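PDB 2GNP: transcriptional regulator from Streptococcus pneumoniae, which probably regulates transcription in response to a small-molecule effector, its chain belonging to a family of putative sugar-binding domains with a Rossmann-like fold. Local coordinates for residues 10-15 with 25-30; 71-76 with 107-112; 123-128 with 208-213. All blocks are in the same frame, centred on the assembly; numbering follows the deposited sequence.

Contact 1: 10-15 with 25-30; sequences FKLENY and LEIIPN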
ATOM      1  N   PHE A  10      -6.159 -21.489  -9.404  1.00 24.78           N
ATOM      2  CA  PHE A  10      -5.965 -21.850  -7.991  1.00 26.16           C
ATOM      3  C   PHE A  10      -4.542 -22.413  -7.797  1.00 25.43           C
ATOM      4  O   PHE A  10      -3.812 -22.006  -6.858  1.00 25.23           O
ATOM      5  CB  PHE A  10      -7.067 -22.848  -7.576  1.00 26.90           C
ATOM      6  CG  PHE A  10      -7.024 -23.274  -6.132  1.00 29.40           C
ATOM      7  CD1 PHE A  10      -6.848 -24.623  -5.808  1.00 31.31           C
ATOM      8  CD2 PHE A  10      -7.220 -22.346  -5.102  1.00 32.08           C
ATOM      9  CE1 PHE A  10      -6.842 -25.053  -4.451  1.00 34.36           C
ATOM     10  CE2 PHE A  10      -7.216 -22.756  -3.744  1.00 32.76           C
ATOM     11  CZ  PHE A  10      -7.018 -24.107  -3.427  1.00 32.08           C
ATOM     12  N   LYS A  11      -4.127 -23.312  -8.698  1.00 24.79           N
ATOM     13  CA  LYS A  11      -2.768 -23.866  -8.711  1.00 24.90           C
ATOM     14  C   LYS A  11      -1.722 -22.734  -8.750  1.00 23.04           C
ATOM     15  O   LYS A  11      -0.767 -22.749  -7.946  1.00 22.48           O
ATOM     16  CB  LYS A  11      -2.577 -24.862  -9.874  1.00 26.03           C
ATOM     17  CG  LYS A  11      -1.089 -25.271 -10.203  1.00 27.27           C
ATOM     18  CD  LYS A  11      -0.895 -26.715 -10.826  1.00 29.02           C
ATOM     19  CE  LYS A  11      -1.513 -26.916 -12.217  1.00 32.54           C
ATOM     20  NZ  LYS A  11      -0.982 -28.207 -12.817  1.00 31.40           N
ATOM     21  N   LEU A  12      -1.926 -21.756  -9.643  1.00 20.46           N
ATOM     22  CA  LEU A  12      -0.972 -20.658  -9.790  1.00 18.69           C
ATOM     23  C   LEU A  12      -0.937 -19.846  -8.494  1.00 17.92           C
ATOM     24  O   LEU A  12       0.149 -19.509  -8.026  1.00 16.88           O
ATOM     25  CB  LEU A  12      -1.312 -19.733 -10.968  1.00 20.23           C
ATOM     26  CG  LEU A  12      -0.454 -18.486 -11.223  1.00 19.31           C
ATOM     27  CD1 LEU A  12       1.053 -18.841 -11.489  1.00 18.81           C
ATOM     28  CD2 LEU A  12      -1.100 -17.649 -12.401  1.00 17.64           C
ATOM     29  N   GLU A  13      -2.113 -19.530  -7.945  1.00 17.28           N
ATOM     30  CA  GLU A  13      -2.204 -18.817  -6.654  1.00 18.30           C
ATOM     31  C   GLU A  13      -1.381 -19.548  -5.578  1.00 18.09           C
ATOM     32  O   GLU A  13      -0.563 -18.929  -4.854  1.00 18.07           O
ATOM     33  CB  GLU A  13      -3.664 -18.634  -6.212  1.00 18.23           C
ATOM     34  CG  GLU A  13      -4.455 -17.675  -7.156  1.00 16.84           C
ATOM     35  CD  GLU A  13      -5.886 -17.383  -6.647  1.00 20.02           C
ATOM     36  OE1 GLU A  13      -6.378 -18.170  -5.819  1.00 23.84           O
ATOM     37  OE2 GLU A  13      -6.502 -16.368  -7.082  1.00 21.88           O
ATOM     38  N   ASN A  14      -1.565 -20.867  -5.466  1.00 18.11           N
ATOM     39  CA  ASN A  14      -0.904 -21.646  -4.397  1.00 19.59           C
ATOM     40  C   ASN A  14       0.593 -21.708  -4.621  1.00 18.86           C
ATOM     41  O   ASN A  14       1.377 -21.643  -3.664  1.00 19.75           O
ATOM     42  CB  ASN A  14      -1.480 -23.073  -4.312  1.00 21.71           C
ATOM     43  CG  ASN A  14      -2.897 -23.083  -3.748  1.00 25.25           C
ATOM     44  OD1 ASN A  14      -3.279 -22.180  -2.995  1.00 30.70           O
ATOM     45  ND2 ASN A  14      -3.702 -24.080  -4.138  1.00 26.49           N
ATOM     46  N   TYR A  15       0.974 -21.834  -5.881  1.00 18.61           N
ATOM     47  CA  TYR A  15       2.363 -21.788  -6.300  1.00 18.54           C
ATOM     48  C   TYR A  15       3.071 -20.501  -5.844  1.00 18.70           C
ATOM     49  O   TYR A  15       4.171 -20.549  -5.232  1.00 18.83           O
ATOM     50  CB  TYR A  15       2.474 -21.963  -7.816  1.00 20.82           C
ATOM     51  CG  TYR A  15       3.854 -21.822  -8.357  1.00 22.38           C
ATOM     52  CD1 TYR A  15       4.295 -20.590  -8.902  1.00 23.84           C
ATOM     53  CD2 TYR A  15       4.729 -22.924  -8.388  1.00 23.53           C
ATOM     54  CE1 TYR A  15       5.565 -20.447  -9.436  1.00 25.20           C
ATOM     55  CE2 TYR A  15       5.992 -22.795  -8.941  1.00 26.40           C
ATOM     56  CZ  TYR A  15       6.413 -21.556  -9.451  1.00 27.01           C
ATOM     57  OH  TYR A  15       7.664 -21.401  -9.995  1.00 26.78           O
ATOM     58  N   LEU A  25      -3.721 -14.471  -1.399  1.00 13.23           N
ATOM     59  CA  LEU A  25      -3.502 -13.970  -2.771  1.00 12.41           C
ATOM     60  C   LEU A  25      -4.710 -14.183  -3.689  1.00 13.94           C
ATOM     61  O   LEU A  25      -5.240 -15.285  -3.706  1.00 15.02           O
ATOM     62  CB  LEU A  25      -2.344 -14.731  -3.419  1.00 13.36           C
ATOM     63  CG  LEU A  25      -2.015 -14.419  -4.857  1.00 12.98           C
ATOM     64  CD1 LEU A  25      -1.620 -12.983  -5.114  1.00 12.44           C
ATOM     65  CD2 LEU A  25      -0.881 -15.341  -5.296  1.00 17.42           C
ATOM     66  N   GLU A  26      -5.150 -13.117  -4.348  1.00 12.57           N
ATOM     67  CA  GLU A  26      -6.140 -13.235  -5.430  1.00 14.55           C
ATOM     68  C   GLU A  26      -5.499 -12.738  -6.689  1.00 16.15           C
ATOM     69  O   GLU A  26      -4.962 -11.615  -6.715  1.00 15.34           O
ATOM     70  CB  GLU A  26      -7.444 -12.456  -5.161  1.00 15.39           C
ATOM     71  CG  GLU A  26      -8.383 -13.080  -4.084  1.00 17.05           C
ATOM     72  CD  GLU A  26      -7.928 -12.817  -2.642  1.00 19.78           C
ATOM     73  OE1 GLU A  26      -7.300 -11.765  -2.402  1.00 19.34           O
ATOM     74  OE2 GLU A  26      -8.257 -13.646  -1.753  1.00 23.83           O
ATOM     75  N   ILE A  27      -5.534 -13.563  -7.752  1.00 15.19           N
ATOM     76  CA  ILE A  27      -5.010 -13.168  -9.062  1.00 15.57           C
ATOM     77  C   ILE A  27      -6.231 -13.005  -9.984  1.00 18.04           C
ATOM     78  O   ILE A  27      -6.924 -13.992 -10.279  1.00 18.47           O
ATOM     79  CB  ILE A  27      -4.020 -14.243  -9.673  1.00 16.05           C
ATOM     80  CG1 ILE A  27      -2.796 -14.466  -8.755  1.00 17.07           C
ATOM     81  CG2 ILE A  27      -3.583 -13.821 -11.038  1.00 15.13           C
ATOM     82  CD1 ILE A  27      -2.032 -15.723  -9.119  1.00 16.41           C
ATOM     83  N   ILE A  28      -6.470 -11.770 -10.409  1.00 17.99           N
ATOM     84  CA  ILE A  28      -7.517 -11.474 -11.407  1.00 18.65           C
ATOM     85  C   ILE A  28      -7.046 -11.804 -12.815  1.00 18.87           C
ATOM     86  O   ILE A  28      -6.011 -11.312 -13.252  1.00 16.40           O
ATOM     87  CB  ILE A  28      -7.988  -9.983 -11.337  1.00 20.06           C
ATOM     88  CG1 ILE A  28      -8.784  -9.716 -10.057  1.00 22.09           C
ATOM     89  CG2 ILE A  28      -8.919  -9.606 -12.528  1.00 20.06           C
ATOM     90  CD1 ILE A  28      -8.025  -9.714  -8.888  1.00 21.09           C
ATOM     91  N   PRO A  29      -7.852 -12.585 -13.574  1.00 20.69           N
ATOM     92  CA  PRO A  29      -7.474 -12.913 -14.938  1.00 22.10           C
ATOM     93  C   PRO A  29      -7.582 -11.698 -15.847  1.00 21.98           C
ATOM     94  O   PRO A  29      -8.424 -10.808 -15.585  1.00 24.03           O
ATOM     95  CB  PRO A  29      -8.513 -13.962 -15.340  1.00 22.80           C
ATOM     96  CG  PRO A  29      -9.725 -13.633 -14.535  1.00 24.10           C
ATOM     97  CD  PRO A  29      -9.139 -13.192 -13.182  1.00 22.47           C
ATOM     98  N   ASN A  30      -6.737 -11.644 -16.875  1.00 22.03           N
ATOM     99  CA  ASN A  30      -6.850 -10.588 -17.858  1.00 23.24           C
ATOM    100  C   ASN A  30      -7.633 -11.193 -19.037  1.00 24.07           C
ATOM    101  O   ASN A  30      -7.347 -12.339 -19.418  1.00 24.25           O
ATOM    102  CB  ASN A  30      -5.473 -10.126 -18.324  1.00 21.90           C
ATOM    103  CG  ASN A  30      -4.660  -9.476 -17.197  1.00 23.69           C
ATOM    104  OD1 ASN A  30      -3.966 -10.160 -16.438  1.00 21.35           O
ATOM    105  ND2 ASN A  30      -4.792  -8.167 -17.065  1.00 20.66           N
TER
HETATM  106  O   HOH W   1      -5.314 -18.194  -3.238  1.00 36.66           O
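Leu25, on the strand 24-28, meets residues 10-15 through CD2, 3.6 Å from Glu13 O, and also touches Val16 and Lys17 farther along the helix 5-20. The carbonyl of Leu25 faces the same glutamate by way of a water, which donates one hydrogen bond to Leu25 O at 2.9 Å and another to Glu13 OE1 at 2.8 Å. Glu26 turns its side chain from the helix, its OE1 hydrogen-bonded to His248 NE2, but its CA lies close to Glu13 OE2. At Ile27 the carboxylate is bonded directly. The backbone N of Ile27 donates to Glu13 OE2 over 3.0 Å, with an almost straight N-H...O angle of 168°; the amide comes to the anti side of the carboxylate, 28° out of its plane. Glu13 reaches this far because its chain runs extended beyond CG (chi2 -175°). The side chains of Glu13 and Ile27 run antiparallel past one another, and Ile27 CD1 packs at 3.7 Å on Glu13 CG. The same methyl lies 3.8 Å from Leu12 CG, the two side chains roughly perpendicular. Strand 24-28 pairs in parallel with 248-252, and Lys253 and Ile256 of helix 253-264 also pack on Ile27. One carboxylate thus engages two successive peptide units, one directly and one through water, while Glu13 CG joins the apolar layer; the N-H of Ile27 probably helps to stabilise the carboxylate's negative charge.

Contact 2: 71-76 with 107-112; sequences NLVDLI and YEMSRK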
ATOM      1  N   ASN A  71     -10.290   3.457  -5.851  1.00 17.74           N
ATOM      2  CA  ASN A  71     -11.154   2.615  -6.700  1.00 18.32           C
ATOM      3  C   ASN A  71     -11.858   1.509  -5.905  1.00 19.09           C
ATOM      4  O   ASN A  71     -12.994   1.137  -6.186  1.00 19.58           O
ATOM      5  CB  ASN A  71     -10.325   2.046  -7.859  1.00 19.66           C
ATOM      6  CG  ASN A  71      -9.867   3.114  -8.884  1.00 21.89           C
ATOM      7  OD1 ASN A  71     -10.381   4.272  -8.945  1.00 22.83           O
ATOM      8  ND2 ASN A  71      -8.927   2.715  -9.723  1.00 21.16           N
ATOM      9  N   LEU A  72     -11.187   0.944  -4.883  1.00 16.81           N
ATOM     10  CA  LEU A  72     -11.859  -0.087  -4.140  1.00 18.40           C
ATOM     11  C   LEU A  72     -12.852   0.544  -3.183  1.00 16.81           C
ATOM     12  O   LEU A  72     -13.951   0.018  -3.036  1.00 17.51           O
ATOM     13  CB  LEU A  72     -10.849  -1.030  -3.464  1.00 20.02           C
ATOM     14  CG  LEU A  72     -10.399  -0.928  -2.033  1.00 20.68           C
ATOM     15  CD1 LEU A  72     -11.553  -1.134  -0.996  1.00 16.41           C
ATOM     16  CD2 LEU A  72      -9.202  -1.931  -1.790  1.00 22.17           C
ATOM     17  N   VAL A  73     -12.462   1.661  -2.554  1.00 15.41           N
ATOM     18  CA  VAL A  73     -13.356   2.351  -1.625  1.00 14.84           C
ATOM     19  C   VAL A  73     -14.685   2.733  -2.319  1.00 16.21           C
ATOM     20  O   VAL A  73     -15.770   2.597  -1.756  1.00 17.41           O
ATOM     21  CB  VAL A  73     -12.693   3.585  -0.968  1.00 15.29           C
ATOM     22  CG1 VAL A  73     -13.750   4.312  -0.121  1.00 16.94           C
ATOM     23  CG2 VAL A  73     -11.571   3.091  -0.024  1.00 11.90           C
ATOM     24  N   ASP A  74     -14.591   3.184  -3.547  1.00 18.03           N
ATOM     25  CA  ASP A  74     -15.817   3.563  -4.310  1.00 19.05           C
ATOM     26  C   ASP A  74     -16.805   2.376  -4.376  1.00 19.50           C
ATOM     27  O   ASP A  74     -18.060   2.544  -4.319  1.00 19.91           O
ATOM     28  CB  ASP A  74     -15.442   3.938  -5.733  1.00 19.09           C
ATOM     29  CG  ASP A  74     -14.869   5.330  -5.872  1.00 18.92           C
ATOM     30  OD1 ASP A  74     -14.892   6.129  -4.922  1.00 22.20           O
ATOM     31  OD2 ASP A  74     -14.400   5.643  -6.999  1.00 22.89           O
ATOM     32  N   LEU A  75     -16.262   1.160  -4.517  1.00 18.78           N
ATOM     33  CA  LEU A  75     -17.141  -0.021  -4.697  1.00 17.64           C
ATOM     34  C   LEU A  75     -17.590  -0.755  -3.478  1.00 18.22           C
ATOM     35  O   LEU A  75     -18.590  -1.515  -3.511  1.00 18.51           O
ATOM     36  CB  LEU A  75     -16.491  -1.023  -5.643  1.00 19.88           C
ATOM     37  CG  LEU A  75     -16.065  -0.507  -7.014  1.00 20.84           C
ATOM     38  CD1 LEU A  75     -15.512  -1.677  -7.818  1.00 22.66           C
ATOM     39  CD2 LEU A  75     -17.247   0.172  -7.775  1.00 24.54           C
ATOM     40  N   ILE A  76     -16.857  -0.600  -2.361  1.00 16.21           N
ATOM     41  CA  ILE A  76     -17.131  -1.450  -1.237  1.00 16.39           C
ATOM     42  C   ILE A  76     -18.521  -1.179  -0.642  1.00 17.51           C
ATOM     43  O   ILE A  76     -18.945   0.002  -0.553  1.00 18.32           O
ATOM     44  CB  ILE A  76     -16.005  -1.311  -0.154  1.00 14.37           C
ATOM     45  CG1 ILE A  76     -16.087  -2.447   0.869  1.00 18.52           C
ATOM     46  CG2 ILE A  76     -16.075   0.071   0.531  1.00 16.55           C
ATOM     47  CD1 ILE A  76     -14.810  -2.523   1.753  1.00 17.43           C
ATOM     48  N   TYR A 107     -12.100   9.167   5.506  1.00 10.38           N
ATOM     49  CA  TYR A 107     -13.476   9.708   5.620  1.00 11.84           C
ATOM     50  C   TYR A 107     -14.524   8.832   4.901  1.00 11.66           C
ATOM     51  O   TYR A 107     -15.595   8.472   5.494  1.00 12.46           O
ATOM     52  CB  TYR A 107     -13.535  11.151   5.082  1.00 14.29           C
ATOM     53  CG  TYR A 107     -14.952  11.662   5.226  1.00 14.54           C
ATOM     54  CD1 TYR A 107     -15.530  11.777   6.489  1.00 16.72           C
ATOM     55  CD2 TYR A 107     -15.718  11.979   4.102  1.00 17.54           C
ATOM     56  CE1 TYR A 107     -16.828  12.237   6.651  1.00 20.92           C
ATOM     57  CE2 TYR A 107     -17.034  12.445   4.240  1.00 18.84           C
ATOM     58  CZ  TYR A 107     -17.579  12.548   5.516  1.00 20.38           C
ATOM     59  OH  TYR A 107     -18.884  12.990   5.682  1.00 22.51           O
ATOM     60  N   GLU A 108     -14.194   8.454   3.659  1.00 12.11           N
ATOM     61  CA  GLU A 108     -15.147   7.650   2.857  1.00 12.56           C
ATOM     62  C   GLU A 108     -15.406   6.302   3.522  1.00 13.96           C
ATOM     63  O   GLU A 108     -16.556   5.798   3.537  1.00 13.78           O
ATOM     64  CB  GLU A 108     -14.721   7.524   1.407  1.00 15.29           C
ATOM     65  CG  GLU A 108     -14.725   8.882   0.701  1.00 16.63           C
ATOM     66  CD  GLU A 108     -16.100   9.557   0.567  1.00 27.38           C
ATOM     67  OE1 GLU A 108     -17.177   8.957   0.845  1.00 29.99           O
ATOM     68  OE2 GLU A 108     -16.104  10.730   0.133  1.00 32.47           O
HETATM   69  N   MSE A 109     -14.342   5.693   4.024  1.00 12.13           N
HETATM   70  CA  MSE A 109     -14.495   4.393   4.717  1.00 12.61           C
HETATM   71  C   MSE A 109     -15.324   4.585   5.998  1.00 14.24           C
HETATM   72  O   MSE A 109     -16.158   3.736   6.352  1.00 13.50           O
HETATM   73  CB  MSE A 109     -13.122   3.772   5.021  1.00 14.55           C
HETATM   74  CG  MSE A 109     -12.395   3.291   3.782  1.00 14.00           C
HETATM   75 SE   MSE A 109     -13.313   1.621   3.114  0.75 15.81          SE
HETATM   76  CE  MSE A 109     -12.894   0.404   4.624  1.00 18.43           C
ATOM     77  N   SER A 110     -15.088   5.703   6.707  1.00 13.69           N
ATOM     78  CA  SER A 110     -15.844   6.004   7.916  1.00 14.74           C
ATOM     79  C   SER A 110     -17.351   6.041   7.645  1.00 16.06           C
ATOM     80  O   SER A 110     -18.129   5.590   8.523  1.00 15.72           O
ATOM     81  CB  SER A 110     -15.365   7.318   8.595  1.00 15.32           C
ATOM     82  OG  SER A 110     -15.953   8.444   7.958  1.00 17.90           O
ATOM     83  N   ARG A 111     -17.749   6.554   6.468  1.00 15.37           N
ATOM     84  CA  ARG A 111     -19.153   6.609   6.062  1.00 16.48           C
ATOM     85  C   ARG A 111     -19.760   5.228   5.894  1.00 17.36           C
ATOM     86  O   ARG A 111     -20.942   5.028   6.228  1.00 18.43           O
ATOM     87  CB  ARG A 111     -19.321   7.430   4.782  1.00 17.68           C
ATOM     88  CG  ARG A 111     -18.945   8.898   4.954  1.00 17.94           C
ATOM     89  CD  ARG A 111     -19.236   9.638   3.645  1.00 20.61           C
ATOM     90  NE  ARG A 111     -20.678   9.741   3.437  1.00 29.36           N
ATOM     91  CZ  ARG A 111     -21.256   9.995   2.255  1.00 33.00           C
ATOM     92  NH1 ARG A 111     -20.520  10.125   1.150  1.00 35.89           N
ATOM     93  NH2 ARG A 111     -22.578  10.085   2.180  1.00 33.65           N
ATOM     94  N   LYS A 112     -18.962   4.294   5.379  1.00 15.14           N
ATOM     95  CA  LYS A 112     -19.488   2.982   5.028  1.00 17.26           C
ATOM     96  C   LYS A 112     -19.449   2.017   6.203  1.00 16.70           C
ATOM     97  O   LYS A 112     -20.219   1.076   6.249  1.00 18.20           O
ATOM     98  CB  LYS A 112     -18.762   2.436   3.817  1.00 16.61           C
ATOM     99  CG  LYS A 112     -19.276   3.141   2.564  1.00 19.05           C
ATOM    100  CD  LYS A 112     -18.739   2.578   1.310  1.00 23.16           C
ATOM    101  CE  LYS A 112     -19.481   3.105   0.060  1.00 22.31           C
ATOM    102  NZ  LYS A 112     -18.649   2.720  -1.103  1.00 21.83           N
TER
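Lys112 and Val73 join two helices, 67-75 and 102-113, that run nearly parallel on the Rossmann-like alpha/beta fold; the axes of 71-75 and 107-112 approach to 10.0 Å at 22°. From CB the lysine chain sets out toward the other helix and stays extended beyond CG. Its CD packs against Ile76 CG2 at 3.7 Å, and CD and CE both pass close to Ile76 O. At the tip, NZ lies near the C-terminal end of helix 67-75, where it gathers three main-chain carbonyls: it donates to Ile76 O at 2.8 Å, in the carbonyl plane, and to Val73 O, which also takes a weak bond from Ile76 N, with a weaker, longer bond to Asp74 O. The ammonium charge probably gains from the negative end of the helix dipole. Asp74 sends its carboxylate to Lys99 instead. Beside the lysine the contact is apolar. Selenomethionine Met109, bent at chi2 and chi3, lays SE 3.9 Å from Val73 CG2 and 4.1 Å from Ile76 CG2, and Phe63 of the strand 60-63 touches both Val73 and Met109. Val73 has its other methyl, CG1, anti to the backbone N (chi1 175°), which carries it to Glu108 CB at 3.7 Å.

Contact 3: 123-128 with 208-213; sequences TIVQEN and ERTIAI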
ATOM      1  N   THR A 123       3.087  16.776   7.022  1.00 18.71           N
ATOM      2  CA  THR A 123       3.647  16.509   5.696  1.00 18.00           C
ATOM      3  C   THR A 123       4.508  15.244   5.725  1.00 16.35           C
ATOM      4  O   THR A 123       5.256  15.010   6.694  1.00 15.94           O
ATOM      5  CB  THR A 123       4.557  17.716   5.299  1.00 19.78           C
ATOM      6  OG1 THR A 123       3.749  18.910   5.263  1.00 23.71           O
ATOM      7  CG2 THR A 123       5.146  17.517   3.966  1.00 23.36           C
ATOM      8  N   ILE A 124       4.396  14.443   4.674  1.00 15.14           N
ATOM      9  CA  ILE A 124       5.005  13.109   4.682  1.00 14.65           C
ATOM     10  C   ILE A 124       6.548  13.148   4.837  1.00 14.63           C
ATOM     11  O   ILE A 124       7.097  12.342   5.562  1.00 15.25           O
ATOM     12  CB  ILE A 124       4.554  12.294   3.421  1.00 15.64           C
ATOM     13  CG1 ILE A 124       5.202  10.898   3.362  1.00 17.21           C
ATOM     14  CG2 ILE A 124       4.822  13.067   2.158  1.00 15.12           C
ATOM     15  CD1 ILE A 124       4.850   9.995   4.539  1.00 17.57           C
ATOM     16  N   VAL A 125       7.228  14.088   4.176  1.00 14.49           N
ATOM     17  CA  VAL A 125       8.714  14.176   4.296  1.00 14.55           C
ATOM     18  C   VAL A 125       9.092  15.543   4.914  1.00 16.32           C
ATOM     19  O   VAL A 125       8.732  16.604   4.364  1.00 15.94           O
ATOM     20  CB  VAL A 125       9.426  14.059   2.897  1.00 14.11           C
ATOM     21  CG1 VAL A 125      10.952  14.307   3.049  1.00 16.65           C
ATOM     22  CG2 VAL A 125       9.141  12.687   2.232  1.00 16.63           C
ATOM     23  N   GLN A 126       9.807  15.492   6.046  1.00 16.62           N
ATOM     24  CA  GLN A 126      10.223  16.699   6.738  1.00 18.70           C
ATOM     25  C   GLN A 126      11.624  17.044   6.204  1.00 18.92           C
ATOM     26  O   GLN A 126      12.317  16.175   5.623  1.00 18.81           O
ATOM     27  CB  GLN A 126      10.263  16.479   8.253  1.00 18.75           C
ATOM     28  CG  GLN A 126       8.936  16.027   8.865  1.00 18.70           C
ATOM     29  CD  GLN A 126       7.920  17.140   8.857  1.00 19.12           C
ATOM     30  OE1 GLN A 126       6.737  16.940   8.494  1.00 20.75           O
ATOM     31  NE2 GLN A 126       8.360  18.353   9.258  1.00 13.68           N
ATOM     32  N   GLU A 127      12.001  18.312   6.415  1.00 23.18           N
ATOM     33  CA  GLU A 127      13.324  18.876   6.062  1.00 25.22           C
ATOM     34  C   GLU A 127      14.523  18.144   6.669  1.00 25.61           C
ATOM     35  O   GLU A 127      15.555  17.957   6.012  1.00 26.82           O
ATOM     36  CB  GLU A 127      13.319  20.373   6.442  1.00 26.42           C
ATOM     37  CG  GLU A 127      12.345  21.210   5.560  1.00 31.03           C
ATOM     38  CD  GLU A 127      11.751  22.435   6.253  1.00 38.62           C
ATOM     39  OE1 GLU A 127      12.286  23.542   6.024  1.00 40.47           O
ATOM     40  OE2 GLU A 127      10.749  22.310   7.016  1.00 41.26           O
ATOM     41  N   ASN A 128      14.394  17.698   7.910  1.00 25.51           N
ATOM     42  CA  ASN A 128      15.445  16.952   8.581  1.00 25.79           C
ATOM     43  C   ASN A 128      14.921  16.066   9.698  1.00 24.42           C
ATOM     44  O   ASN A 128      13.745  16.122  10.045  1.00 25.40           O
ATOM     45  CB  ASN A 128      16.523  17.891   9.134  1.00 27.46           C
ATOM     46  CG  ASN A 128      15.975  18.890  10.123  1.00 29.31           C
ATOM     47  OD1 ASN A 128      15.298  18.538  11.106  1.00 30.86           O
ATOM     48  ND2 ASN A 128      16.265  20.159   9.879  1.00 33.39           N
ATOM     49  N   GLU A 208      14.544   8.461   7.927  1.00 17.16           N
ATOM     50  CA  GLU A 208      14.451   9.145   9.247  1.00 18.57           C
ATOM     51  C   GLU A 208      13.701  10.515   9.196  1.00 18.11           C
ATOM     52  O   GLU A 208      13.445  11.162  10.226  1.00 20.30           O
ATOM     53  CB  GLU A 208      15.899   9.246   9.871  1.00 18.40           C
ATOM     54  CG  GLU A 208      16.529   7.873  10.068  1.00 20.25           C
ATOM     55  CD  GLU A 208      17.803   7.848  10.930  1.00 23.86           C
ATOM     56  OE1 GLU A 208      18.555   8.836  10.873  1.00 26.37           O
ATOM     57  OE2 GLU A 208      18.015   6.822  11.635  1.00 29.28           O
ATOM     58  N   ARG A 209      13.335  10.968   8.011  1.00 15.58           N
ATOM     59  CA  ARG A 209      12.666  12.231   7.827  1.00 16.23           C
ATOM     60  C   ARG A 209      11.165  12.009   7.504  1.00 13.86           C
ATOM     61  O   ARG A 209      10.451  12.987   7.284  1.00 15.12           O
ATOM     62  CB  ARG A 209      13.249  13.037   6.643  1.00 17.01           C
ATOM     63  CG  ARG A 209      14.549  13.792   6.911  1.00 21.86           C
ATOM     64  CD  ARG A 209      15.332  14.063   5.597  1.00 18.22           C
ATOM     65  NE  ARG A 209      14.577  14.680   4.498  1.00 22.73           N
ATOM     66  CZ  ARG A 209      14.880  14.514   3.223  1.00 25.22           C
ATOM     67  NH1 ARG A 209      15.878  13.707   2.889  1.00 23.64           N
ATOM     68  NH2 ARG A 209      14.169  15.108   2.276  1.00 29.10           N
ATOM     69  N   THR A 210      10.768  10.730   7.437  1.00 14.59           N
ATOM     70  CA  THR A 210       9.436  10.384   6.874  1.00 13.61           C
ATOM     71  C   THR A 210       8.421  10.113   8.017  1.00 13.51           C
ATOM     72  O   THR A 210       8.712   9.395   8.980  1.00 12.90           O
ATOM     73  CB  THR A 210       9.575   9.190   5.935  1.00 14.57           C
ATOM     74  OG1 THR A 210      10.482   9.555   4.884  1.00 15.33           O
ATOM     75  CG2 THR A 210       8.200   8.780   5.321  1.00 14.14           C
ATOM     76  N   ILE A 211       7.229  10.726   7.853  1.00 12.69           N
ATOM     77  CA  ILE A 211       6.213  10.648   8.866  1.00 11.86           C
ATOM     78  C   ILE A 211       5.248   9.538   8.413  1.00 12.15           C
ATOM     79  O   ILE A 211       4.195   9.791   7.830  1.00 12.81           O
ATOM     80  CB  ILE A 211       5.455  11.988   9.088  1.00 13.26           C
ATOM     81  CG1 ILE A 211       6.433  13.111   9.466  1.00 13.77           C
ATOM     82  CG2 ILE A 211       4.431  11.799  10.235  1.00 11.48           C
ATOM     83  CD1 ILE A 211       7.272  12.823  10.680  1.00 15.44           C
ATOM     84  N   ALA A 212       5.658   8.303   8.630  1.00 11.68           N
ATOM     85  CA  ALA A 212       4.848   7.139   8.204  1.00 12.21           C
ATOM     86  C   ALA A 212       5.123   5.965   9.100  1.00 10.59           C
ATOM     87  O   ALA A 212       6.158   5.882   9.765  1.00 10.60           O
ATOM     88  CB  ALA A 212       5.245   6.748   6.772  1.00 11.99           C
ATOM     89  N   ILE A 213       4.205   5.007   9.091  1.00 10.24           N
ATOM     90  CA  ILE A 213       4.481   3.719   9.740  1.00 10.02           C
ATOM     91  C   ILE A 213       5.802   3.140   9.260  1.00 11.01           C
ATOM     92  O   ILE A 213       6.142   3.281   8.114  1.00 11.65           O
ATOM     93  CB  ILE A 213       3.326   2.727   9.524  1.00 11.02           C
ATOM     94  CG1 ILE A 213       3.429   1.502  10.420  1.00 12.21           C
ATOM     95  CG2 ILE A 213       3.154   2.344   8.032  1.00 11.26           C
ATOM     96  CD1 ILE A 213       2.136   0.601  10.299  1.00 11.38           C
TER
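Arg209 and Gln126 are bound twice, once through backbone and once through the arginine side chain. Gln126 N donates to Arg209 O at 2.9 Å with an N-H...O angle of 174°, and Arg209 NE returns a bond of 2.9 Å to Gln126 O. That second oxygen lies at the edge of the guanidinium, only 4° out of its plane, and is approached nearly along the C=O axis. A bend at chi3 (51°) brings the NE edge round to this carbonyl, while Asp177 forms a salt bridge with NH1 and Asn205 accepts a hydrogen bond from it. Further along, Ile211 N donates to Ile124 O at 2.8 Å; the two backbone bonds flank Val125 and Thr210, a single beta bridge whose residues form an antiparallel, non-hydrogen-bonded pair. Ile124 O also receives a CA-H...O contact from Thr210.

Around this bridge the packing is largely aliphatic. Val125 CG1 comes 3.4 Å from Arg209 NH2, meeting the guanidinium obliquely. Ile124 and Thr210 run alongside each other in the same direction, with Ile124 CD1 at 3.6 Å from Thr210 CG2 and close to Ala212 CB. Ile211 CG1 packs on Gln126 CG, and Leu136 of the helix 129-136 touches Ile211 as well. Two irregular loops are thereby joined just before the helix 129-136, whose N-cap is Asn128. With NE spent on a main-chain carbonyl and NH1 on Asp177 and Asn205, the buried arginine has its orientation fixed from several sides, and its charge is probably balanced at least in part by Asp177.

In the fold
The three contacts follow one another along the chain and share no segment or atom contact. Contact 3 is buried, whereas contacts 1 and 2 are partly buried. Contacts 1 and 3 lie on opposite sides of the chain's centre, their own centres about 36 Å apart; contact 2 is about 25 Å from the first and 27 Å from the third, centre to centre. Contact 1 sets a helix on a strand of the mixed sheet, contact 2 pairs two helices, and contact 3 joins two loops. In all three a charged side chain satisfies main-chain groups, an acid in contact 1 and a base in the others; only buried contact 3 adds backbone-to-backbone bonds.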